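PDB 6Q9M: RIM-binding protein, isoform F from Drosophila melanogaster, which probably couples synaptic vesicle recruitment to release sites at the presynaptic active zone, as a scaffold with a central fibronectin type III array. Local coordinates for residues 106-111 against 195-200. Sequence-based numbering, arbitrary orientation.
Sequences SAVRAS and PGAYAD
With CG1 anti to its backbone N (chi1 178°) and CG2 anti to its carbonyl carbon, Val108 reaches segment 195-200 with a separate methyl for each of two alanines. CG1 lies 3.9 Å from CB of Ala199, while CG2 is 3.9 Å from CB of Ala197. Between these two points CB of Val108 rests on the backbone, 4.1 Å from atom C of Tyr198, so the valine straddles that residue's main chain. CG2 also packs against the carbonyl group of Ala197, at 3.8 Å from its O. In return, the methyl of Ala199 points at the opposing strand, its CB coming within 3.4 Å of the Val108 O, which makes the contact one of methyls against both side chain and main chain.

The axes of segments 106-111 and 198-200 approach to 5.7 Å and run at 31° to each other in the same general direction, yet the cross-strand evidence is entirely van der Waals: 224 Å² is buried, without hydrogen bonds between the segments. Cut back to an alanine, Val108 would have neither CG1 nor CG2, which is likely to leave a gap beside the methyls of Ala197 and Ala199.

This is edge-to-edge packing at the surface of a fibronectin type III β-sandwich. Strand 106-111 pairs with 118-123, where Val108 also touches Trp122, and strand 198-202 belongs to the other sheet, pairing with 160-167; there Arg162 forms a salt bridge with Asp200 and a cation-pi contact with Tyr198. The contact thus brings together one outermost strand from each of the two antiparallel sheets.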
loop_
_atom_site.group_PDB
_atom_site.type_symbol
_atom_site.label_atom_id
_atom_site.label_comp_id
_atom_site.label_asym_id
_atom_site.label_seq_id
_atom_site.Cartn_x
_atom_site.Cartn_y
_atom_site.Cartn_z
ATOM N N SER A 106 -7.417 -0.487 -5.820
ATOM C CA SER A 106 -7.003 -1.809 -5.368
ATOM C C SER A 106 -5.857 -1.657 -4.380
ATOM O O SER A 106 -5.323 -0.565 -4.174
ATOM C CB SER A 106 -6.555 -2.701 -6.535
ATOM O OG SER A 106 -5.288 -2.287 -7.050
ATOM N N ALA A 107 -5.451 -2.782 -3.802
ATOM C CA ALA A 107 -4.299 -2.835 -2.900
ATOM C C ALA A 107 -4.427 -1.841 -1.747
ATOM O O ALA A 107 -3.462 -1.182 -1.363
ATOM C CB ALA A 107 -2.986 -2.612 -3.666
ATOM N N VAL A 108 -5.632 -1.732 -1.190
ATOM C CA VAL A 108 -5.871 -0.853 -0.050
ATOM C C VAL A 108 -5.132 -1.393 1.170
ATOM O O VAL A 108 -5.300 -2.557 1.548
ATOM C CB VAL A 108 -7.379 -0.750 0.225
ATOM C CG1 VAL A 108 -7.641 0.133 1.461
ATOM C CG2 VAL A 108 -8.125 -0.215 -1.021
ATOM N N ARG A 109 -4.294 -0.563 1.790
ATOM C CA ARG A 109 -3.474 -1.039 2.898
ATOM C C ARG A 109 -3.483 -0.031 4.033
ATOM O O ARG A 109 -3.512 1.183 3.807
ATOM C CB ARG A 109 -1.998 -1.281 2.505
ATOM C CG ARG A 109 -1.755 -1.887 1.132
ATOM C CD ARG A 109 -0.265 -1.795 0.710
ATOM N NE ARG A 109 0.152 -0.492 0.165
ATOM C CZ ARG A 109 -0.158 -0.033 -1.051
ATOM N NH1 ARG A 109 -0.911 -0.752 -1.873
ATOM N NH2 ARG A 109 0.282 1.155 -1.449
ATOM N N ALA A 110 -3.410 -0.551 5.257
ATOM C CA ALA A 110 -3.262 0.251 6.462
ATOM C C ALA A 110 -1.854 0.063 6.993
ATOM O O ALA A 110 -1.355 -1.065 7.046
ATOM C CB ALA A 110 -4.276 -0.151 7.534
ATOM N N SER A 111 -1.213 1.166 7.375
ATOM C CA SER A 111 0.133 1.115 7.929
ATOM C C SER A 111 0.269 2.221 8.965
ATOM O O SER A 111 -0.651 3.020 9.168
ATOM C CB SER A 111 1.199 1.242 6.834
ATOM O OG SER A 111 1.134 2.522 6.230
ATOM N N PRO A 195 -17.316 1.186 -6.931
ATOM C CA PRO A 195 -16.388 0.052 -6.867
ATOM C C PRO A 195 -15.109 0.371 -6.087
ATOM O O PRO A 195 -14.533 1.450 -6.262
ATOM C CB PRO A 195 -16.073 -0.231 -8.347
ATOM C CG PRO A 195 -17.056 0.613 -9.161
ATOM C CD PRO A 195 -18.037 1.230 -8.212
ATOM N N GLY A 196 -14.677 -0.554 -5.237
ATOM C CA GLY A 196 -13.470 -0.342 -4.458
ATOM C C GLY A 196 -13.192 -1.521 -3.547
ATOM O O GLY A 196 -14.091 -2.296 -3.199
ATOM N N ALA A 197 -11.921 -1.636 -3.165
ATOM C CA ALA A 197 -11.436 -2.685 -2.284
ATOM C C ALA A 197 -11.412 -2.181 -0.843
ATOM O O ALA A 197 -11.788 -1.038 -0.548
ATOM C CB ALA A 197 -10.049 -3.159 -2.726
ATOM N N TYR A 198 -10.944 -3.040 0.067
ATOM C CA TYR A 198 -10.986 -2.721 1.490
ATOM C C TYR A 198 -9.798 -3.340 2.216
ATOM O O TYR A 198 -9.162 -4.279 1.731
ATOM C CB TYR A 198 -12.299 -3.195 2.131
ATOM C CG TYR A 198 -12.400 -4.697 2.375
ATOM C CD1 TYR A 198 -11.854 -5.284 3.515
ATOM C CD2 TYR A 198 -13.085 -5.517 1.487
ATOM C CE1 TYR A 198 -11.966 -6.658 3.747
ATOM C CE2 TYR A 198 -13.203 -6.890 1.707
ATOM C CZ TYR A 198 -12.641 -7.456 2.834
ATOM O OH TYR A 198 -12.757 -8.820 3.043
ATOM N N ALA A 199 -9.546 -2.832 3.422
ATOM C CA ALA A 199 -8.522 -3.382 4.296
ATOM C C ALA A 199 -9.064 -3.476 5.714
ATOM O O ALA A 199 -9.760 -2.573 6.183
ATOM C CB ALA A 199 -7.253 -2.519 4.281
ATOM N N ASP A 200 -8.748 -4.573 6.388
ATOM C CA ASP A 200 -9.091 -4.766 7.787
ATOM C C ASP A 200 -7.835 -4.610 8.632
ATOM O O ASP A 200 -6.782 -5.157 8.288
ATOM C CB ASP A 200 -9.704 -6.152 8.027
ATOM C CG ASP A 200 -11.092 -6.302 7.404
ATOM O OD1 ASP A 200 -11.844 -5.288 7.326
ATOM O OD2 ASP A 200 -11.431 -7.437 6.992
#